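Local coordinates for virulent strain associated lipoprotein (Borreliella spielmanii A14S, PDB 6FZZ) that is an outer surface lipoprotein of a Lyme disease spirochaete and, like its Borrelia burgdorferi relative BBE31, may bind glutathione, at residues A[67-70]-A[76-79]; A[51-56]-A[79-84]. All blocks are in the same frame, centred on the assembly; numbering follows the deposited sequence.

Interaction 1. Residues A[67-70]-A[76-79]; sequences SDNS and YRKL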
ATOM      1  N   SER A  67      -2.466   4.431 -16.038  1.00 17.75           N
ATOM      2  CA  SER A  67      -3.858   4.539 -16.417  1.00 19.07           C
ATOM      3  C   SER A  67      -4.276   3.547 -17.565  1.00 22.61           C
ATOM      4  O   SER A  67      -5.463   3.189 -17.687  1.00 24.88           O
ATOM      5  CB  SER A  67      -4.196   5.989 -16.879  1.00 21.41           C
ATOM      6  OG  SER A  67      -5.562   5.987 -17.190  1.00 27.23           O
ATOM      7  N   ASP A  68      -3.323   3.106 -18.385  1.00 25.44           N
ATOM      8  CA  ASP A  68      -3.594   2.231 -19.518  1.00 23.65           C
ATOM      9  C   ASP A  68      -3.856   0.841 -19.014  1.00 27.25           C
ATOM     10  O   ASP A  68      -3.520   0.497 -17.854  1.00 20.56           O
ATOM     11  CB  ASP A  68      -2.433   2.185 -20.492  1.00 25.65           C
ATOM     12  CG  ASP A  68      -2.277   3.468 -21.281  1.00 29.39           C
ATOM     13  OD1 ASP A  68      -3.303   3.920 -21.805  1.00 30.82           O
ATOM     14  OD2 ASP A  68      -1.165   4.044 -21.330  1.00 24.10           O
ATOM     15  N   ASN A  69      -4.421   0.026 -19.893  1.00 24.72           N
ATOM     16  CA  ASN A  69      -4.876  -1.272 -19.496  1.00 26.42           C
ATOM     17  C   ASN A  69      -3.929  -2.437 -19.717  1.00 29.29           C
ATOM     18  O   ASN A  69      -4.348  -3.565 -20.014  1.00 31.15           O
ATOM     19  CB  ASN A  69      -6.269  -1.526 -20.045  1.00 29.90           C
ATOM     20  CG  ASN A  69      -7.327  -0.757 -19.259  1.00 32.96           C
ATOM     21  OD1 ASN A  69      -7.229  -0.603 -18.033  1.00 27.38           O
ATOM     22  ND2 ASN A  69      -8.347  -0.293 -19.944  1.00 29.56           N
ATOM     23  N   SER A  70      -2.644  -2.235 -19.469  1.00 26.04           N
ATOM     24  CA  SER A  70      -1.763  -3.383 -19.484  1.00 23.85           C
ATOM     25  C   SER A  70      -1.951  -4.194 -18.181  1.00 26.28           C
ATOM     26  O   SER A  70      -2.557  -3.703 -17.236  1.00 22.61           O
ATOM     27  CB  SER A  70      -0.335  -2.901 -19.621  1.00 25.19           C
ATOM     28  OG  SER A  70       0.029  -2.150 -18.478  1.00 22.59           O
ATOM     29  N   TYR A  76      -0.680  -2.277 -10.654  1.00 18.95           N
ATOM     30  CA  TYR A  76      -0.230  -1.055  -9.951  1.00 18.98           C
ATOM     31  C   TYR A  76      -1.509  -0.374  -9.419  1.00 19.45           C
ATOM     32  O   TYR A  76      -1.558   0.058  -8.271  1.00 22.36           O
ATOM     33  CB  TYR A  76       0.520  -0.135 -10.930  1.00 19.15           C
ATOM     34  CG  TYR A  76       1.176   1.071 -10.344  1.00 20.38           C
ATOM     35  CD1 TYR A  76       0.424   2.106  -9.753  1.00 20.49           C
ATOM     36  CD2 TYR A  76       2.583   1.225 -10.433  1.00 19.55           C
ATOM     37  CE1 TYR A  76       1.058   3.224  -9.221  1.00 21.81           C
ATOM     38  CE2 TYR A  76       3.209   2.316  -9.865  1.00 20.88           C
ATOM     39  CZ  TYR A  76       2.436   3.316  -9.288  1.00 21.46           C
ATOM     40  OH  TYR A  76       3.089   4.389  -8.784  1.00 22.13           O
ATOM     41  N   ARG A  77      -2.559  -0.263 -10.248  1.00 19.34           N
ATOM     42  CA  ARG A  77      -3.816   0.328  -9.752  1.00 18.95           C
ATOM     43  C   ARG A  77      -4.439  -0.414  -8.572  1.00 17.76           C
ATOM     44  O   ARG A  77      -4.899   0.205  -7.603  1.00 18.78           O
ATOM     45  CB  ARG A  77      -4.847   0.465 -10.867  1.00 19.00           C
ATOM     46  CG  ARG A  77      -4.411   1.459 -11.884  1.00 19.13           C
ATOM     47  CD  ARG A  77      -5.572   1.992 -12.742  1.00 19.54           C
ATOM     48  NE  ARG A  77      -6.408   0.978 -13.469  1.00 20.27           N
ATOM     49  CZ  ARG A  77      -6.170   0.507 -14.685  1.00 20.99           C
ATOM     50  NH1 ARG A  77      -5.054   0.787 -15.309  1.00 19.60           N
ATOM     51  NH2 ARG A  77      -7.030  -0.312 -15.265  1.00 20.41           N
ATOM     52  N   LYS A  78      -4.522  -1.724  -8.685  1.00 19.73           N
ATOM     53  CA  LYS A  78      -5.007  -2.565  -7.606  1.00 20.63           C
ATOM     54  C   LYS A  78      -4.209  -2.330  -6.318  1.00 20.73           C
ATOM     55  O   LYS A  78      -4.801  -2.216  -5.278  1.00 17.37           O
ATOM     56  CB  LYS A  78      -4.902  -4.038  -8.032  1.00 24.30           C
ATOM     57  CG  LYS A  78      -5.340  -5.064  -7.014  1.00 30.00           C
ATOM     58  CD  LYS A  78      -4.984  -6.508  -7.401  1.00 34.60           C
ATOM     59  CE  LYS A  78      -3.554  -6.862  -7.005  1.00 49.08           C
ATOM     60  NZ  LYS A  78      -3.285  -6.756  -5.535  1.00 44.27           N
ATOM     61  N   LEU A  79      -2.874  -2.222  -6.401  1.00 21.21           N
ATOM     62  CA  LEU A  79      -2.045  -1.963  -5.204  1.00 21.11           C
ATOM     63  C   LEU A  79      -2.361  -0.563  -4.673  1.00 19.09           C
ATOM     64  O   LEU A  79      -2.310  -0.319  -3.448  1.00 20.83           O
ATOM     65  CB  LEU A  79      -0.596  -2.121  -5.518  1.00 22.74           C
ATOM     66  CG  LEU A  79      -0.162  -3.582  -5.850  1.00 24.25           C
ATOM     67  CD1 LEU A  79       1.260  -3.641  -6.338  1.00 26.86           C
ATOM     68  CD2 LEU A  79      -0.281  -4.538  -4.637  1.00 25.37           C
TER

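Interaction 2. Residues A[51-56]-A[79-84]; sequences LAFKSL and LTYGIL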
ATOM      1  N   LEU A  51      -6.537  10.875 -11.307  1.00 27.95           N
ATOM      2  CA  LEU A  51      -5.935  11.355 -12.549  1.00 28.11           C
ATOM      3  C   LEU A  51      -4.418  11.144 -12.509  1.00 26.39           C
ATOM      4  O   LEU A  51      -3.764  11.125 -13.572  1.00 25.94           O
ATOM      5  CB  LEU A  51      -6.237  12.829 -12.785  1.00 32.23           C
ATOM      6  CG  LEU A  51      -7.623  13.303 -13.309  1.00 36.40           C
ATOM      7  CD1 LEU A  51      -7.559  14.824 -13.559  1.00 36.34           C
ATOM      8  CD2 LEU A  51      -8.076  12.634 -14.595  1.00 34.23           C
ATOM      9  N   ALA A  52      -3.876  10.972 -11.290  1.00 22.90           N
ATOM     10  CA  ALA A  52      -2.461  10.686 -11.079  1.00 23.97           C
ATOM     11  C   ALA A  52      -1.939   9.517 -11.888  1.00 23.57           C
ATOM     12  O   ALA A  52      -0.732   9.509 -12.331  1.00 26.25           O
ATOM     13  CB  ALA A  52      -2.218  10.500  -9.597  1.00 23.25           C
ATOM     14  N   PHE A  53      -2.816   8.524 -12.119  1.00 22.81           N
ATOM     15  CA  PHE A  53      -2.440   7.367 -12.936  1.00 22.92           C
ATOM     16  C   PHE A  53      -1.916   7.765 -14.318  1.00 25.04           C
ATOM     17  O   PHE A  53      -0.993   7.133 -14.858  1.00 26.39           O
ATOM     18  CB  PHE A  53      -3.609   6.388 -13.073  1.00 22.67           C
ATOM     19  CG  PHE A  53      -3.991   5.697 -11.791  1.00 21.01           C
ATOM     20  CD1 PHE A  53      -3.024   5.322 -10.843  1.00 20.99           C
ATOM     21  CD2 PHE A  53      -5.309   5.345 -11.578  1.00 20.65           C
ATOM     22  CE1 PHE A  53      -3.382   4.661  -9.679  1.00 20.51           C
ATOM     23  CE2 PHE A  53      -5.688   4.656 -10.430  1.00 20.99           C
ATOM     24  CZ  PHE A  53      -4.730   4.314  -9.478  1.00 20.27           C
ATOM     25  N   LYS A  54      -2.505   8.807 -14.883  1.00 25.89           N
ATOM     26  CA  LYS A  54      -2.140   9.237 -16.252  1.00 26.83           C
ATOM     27  C   LYS A  54      -0.773   9.897 -16.274  1.00 26.95           C
ATOM     28  O   LYS A  54      -0.195   9.997 -17.323  1.00 28.48           O
ATOM     29  CB  LYS A  54      -3.168  10.208 -16.837  1.00 28.25           C
ATOM     30  CG  LYS A  54      -4.474   9.552 -17.134  1.00 33.00           C
ATOM     31  CD  LYS A  54      -5.510  10.568 -17.548  1.00 39.47           C
ATOM     32  CE  LYS A  54      -6.888   9.926 -17.655  1.00 46.42           C
ATOM     33  NZ  LYS A  54      -7.860  10.892 -18.248  1.00 56.81           N
ATOM     34  N   SER A  55      -0.224  10.277 -15.134  1.00 26.14           N
ATOM     35  CA  SER A  55       1.069  10.895 -15.137  1.00 30.92           C
ATOM     36  C   SER A  55       2.195   9.968 -14.640  1.00 33.23           C
ATOM     37  O   SER A  55       3.314  10.392 -14.379  1.00 34.19           O
ATOM     38  CB  SER A  55       0.981  12.235 -14.377  1.00 34.21           C
ATOM     39  OG  SER A  55       1.532  12.025 -13.134  1.00 44.13           O
ATOM     40  N   LEU A  56       1.883   8.684 -14.527  1.00 29.58           N
ATOM     41  CA  LEU A  56       2.847   7.655 -14.169  1.00 25.87           C
ATOM     42  C   LEU A  56       3.077   6.826 -15.443  1.00 23.26           C
ATOM     43  O   LEU A  56       2.211   6.069 -15.892  1.00 25.17           O
ATOM     44  CB  LEU A  56       2.260   6.788 -13.062  1.00 24.90           C
ATOM     45  CG  LEU A  56       2.167   7.430 -11.635  1.00 23.01           C
ATOM     46  CD1 LEU A  56       1.248   6.576 -10.763  1.00 23.58           C
ATOM     47  CD2 LEU A  56       3.552   7.536 -11.014  1.00 25.03           C
ATOM     48  N   LEU A  79      -2.874  -2.222  -6.401  1.00 21.21           N
ATOM     49  CA  LEU A  79      -2.045  -1.963  -5.204  1.00 21.11           C
ATOM     50  C   LEU A  79      -2.361  -0.563  -4.673  1.00 19.09           C
ATOM     51  O   LEU A  79      -2.310  -0.319  -3.448  1.00 20.83           O
ATOM     52  CB  LEU A  79      -0.596  -2.121  -5.518  1.00 22.74           C
ATOM     53  CG  LEU A  79      -0.162  -3.582  -5.850  1.00 24.25           C
ATOM     54  CD1 LEU A  79       1.260  -3.641  -6.338  1.00 26.86           C
ATOM     55  CD2 LEU A  79      -0.281  -4.538  -4.637  1.00 25.37           C
ATOM     56  N   THR A  80      -2.687   0.355  -5.584  1.00 19.59           N
ATOM     57  CA  THR A  80      -3.124   1.709  -5.205  1.00 20.19           C
ATOM     58  C   THR A  80      -4.420   1.706  -4.367  1.00 21.28           C
ATOM     59  O   THR A  80      -4.508   2.361  -3.333  1.00 21.93           O
ATOM     60  CB  THR A  80      -3.253   2.647  -6.449  1.00 20.07           C
ATOM     61  OG1 THR A  80      -1.990   2.755  -7.135  1.00 18.35           O
ATOM     62  CG2 THR A  80      -3.660   4.049  -5.992  1.00 19.74           C
ATOM     63  N   TYR A  81      -5.426   0.954  -4.836  1.00 21.00           N
ATOM     64  CA  TYR A  81      -6.701   0.796  -4.131  1.00 21.00           C
ATOM     65  C   TYR A  81      -6.452   0.147  -2.742  1.00 21.76           C
ATOM     66  O   TYR A  81      -7.140   0.446  -1.757  1.00 22.30           O
ATOM     67  CB  TYR A  81      -7.654  -0.057  -4.984  1.00 22.81           C
ATOM     68  CG  TYR A  81      -7.881   0.532  -6.373  1.00 22.36           C
ATOM     69  CD1 TYR A  81      -7.908   1.914  -6.547  1.00 22.39           C
ATOM     70  CD2 TYR A  81      -8.130  -0.267  -7.476  1.00 21.03           C
ATOM     71  CE1 TYR A  81      -8.117   2.459  -7.778  1.00 22.66           C
ATOM     72  CE2 TYR A  81      -8.355   0.277  -8.732  1.00 19.97           C
ATOM     73  CZ  TYR A  81      -8.334   1.639  -8.870  1.00 20.68           C
ATOM     74  OH  TYR A  81      -8.555   2.296 -10.070  1.00 21.62           O
ATOM     75  N   GLY A  82      -5.448  -0.717  -2.673  1.00 19.97           N
ATOM     76  CA  GLY A  82      -5.072  -1.332  -1.411  1.00 22.45           C
ATOM     77  C   GLY A  82      -4.502  -0.356  -0.371  1.00 23.53           C
ATOM     78  O   GLY A  82      -4.937  -0.355   0.770  1.00 22.11           O
ATOM     79  N   ILE A  83      -3.527   0.449  -0.767  1.00 21.89           N
ATOM     80  CA  ILE A  83      -2.845   1.345   0.140  1.00 24.36           C
ATOM     81  C   ILE A  83      -3.745   2.530   0.463  1.00 26.05           C
ATOM     82  O   ILE A  83      -3.711   3.076   1.588  1.00 24.46           O
ATOM     83  CB  ILE A  83      -1.453   1.810  -0.412  1.00 26.39           C
ATOM     84  CG1 ILE A  83      -0.639   2.519   0.699  1.00 28.78           C
ATOM     85  CG2 ILE A  83      -1.555   2.779  -1.576  1.00 25.18           C
ATOM     86  CD1 ILE A  83      -0.174   1.603   1.792  1.00 28.81           C
ATOM     87  N   LEU A  84      -4.646   2.863  -0.460  1.00 22.39           N
ATOM     88  CA  LEU A  84      -5.636   3.934  -0.172  1.00 21.67           C
ATOM     89  C   LEU A  84      -6.972   3.355   0.301  1.00 24.40           C
ATOM     90  O   LEU A  84      -8.032   3.927   0.085  1.00 25.81           O
ATOM     91  CB  LEU A  84      -5.830   4.788  -1.412  1.00 22.43           C
ATOM     92  CG  LEU A  84      -4.569   5.481  -1.993  1.00 22.52           C
ATOM     93  CD1 LEU A  84      -4.980   6.362  -3.167  1.00 24.64           C
ATOM     94  CD2 LEU A  84      -3.887   6.320  -0.895  1.00 25.62           C
TER

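Interaction 1. Residues A[67-70]-A[76-79]
Arg77 reaches from helix 71-83 into the loop that leads up to that same helix, and its guanidinium meets Asp68 and Asn69 there. From CB, which points at the loop, the chain sets off with CG beside the backbone N; CD packs on the ring of Phe53, and the side chain also touches Leu40 of helix 15-41. A bend at chi3 (-56°) then turns the head at CD, and beyond NE the two terminal nitrogens face different partners. NH1 donates to the carbonyl Asp68 O at 3.0 Å; the acceptor lies in the guanidinium plane, while the donor sits well above the carbonyl plane, off the lone pairs. The same nitrogen also bonds to Val66 O. Ser67 O is 3.4 Å from Arg77 NH1, at too poor an angle to count as a bond. In this all-helical chain of the Borrelia CRASP-1 family the arginine ties the loop to the helix that follows it, and Ser70 is the N-cap, its OG accepting from Ser73 N. Arg77 NH2 donates to Asn69 OD1 at 2.8 Å, nearly in line with the amide C=O (179°), the oxygen tilted somewhat from the guanidinium plane. Here the side chains cross nearly at right angles, and amide and guanidinium planes stand 59° apart. NH2 also forms a salt bridge with Glu43 OE2, which would partly balance the charge of this buried arginine.

Interaction 2. Residues A[51-56]-A[79-84]
Phe53 and Thr80 approach from opposite directions, the phenyl ring turning its CE1-CZ edge to the threonine. Thr80 CB lies in the plane of the ring, at its edge, 3.8 Å from Phe53 CZ. The methyl CG2 of Thr80 is 3.7 Å from Phe53 CZ, and its OG1 comes within 3.5 Å of Phe53 CE1, near the ring plane. That hydroxyl is bonded back to Tyr76 O, one turn earlier in helix 71-83; a chi1 of -59° sets OG1 beside its own backbone N and CG2 anti to it, which puts OG1 close to the ring plane and CG2 off it on the other side. This is buried packing between the short 3-10 turn 51-54, part of the long connection after helix 15-41, and the C-terminal half of helix 71-83 in the all-helical fold. The Tyr81 side chain crosses that of Phe53 obliquely, with its OH 3.7 Å from Phe53 CE2 and its CE1 4.2 Å from that same carbon. The hydroxyl has its polar partner in Glu43, and the tyrosine ring meets Tyr48 edge-to-face. Beyond the two segments, Gln47 and Val66 also pack on Phe53, while Ile113 of helix 105-126 touches Thr80.

In the fold
Interactions 1 and 2 lie side by side, their centres about 8 Å apart, on the same side of the chain's centre. Along the chain the order is 51-56, 67-70, then helix 71-83, where 76-79 and 79-84 overlap at Leu79, which takes part in neither contact. The two touch directly: Arg77 CD packs 3.5 Å from Phe53 CE2, and Ser67 N is probably hydrogen-bonded to Phe53 O. Together they lay the connection between helices 15-41 and 71-83 against the latter at two places, with Glu43, just past the end of helix 15-41, reaching both Arg77 and Tyr81. Interaction 2 is the more deeply buried, whereas interaction 1 reaches the exposed Asn69.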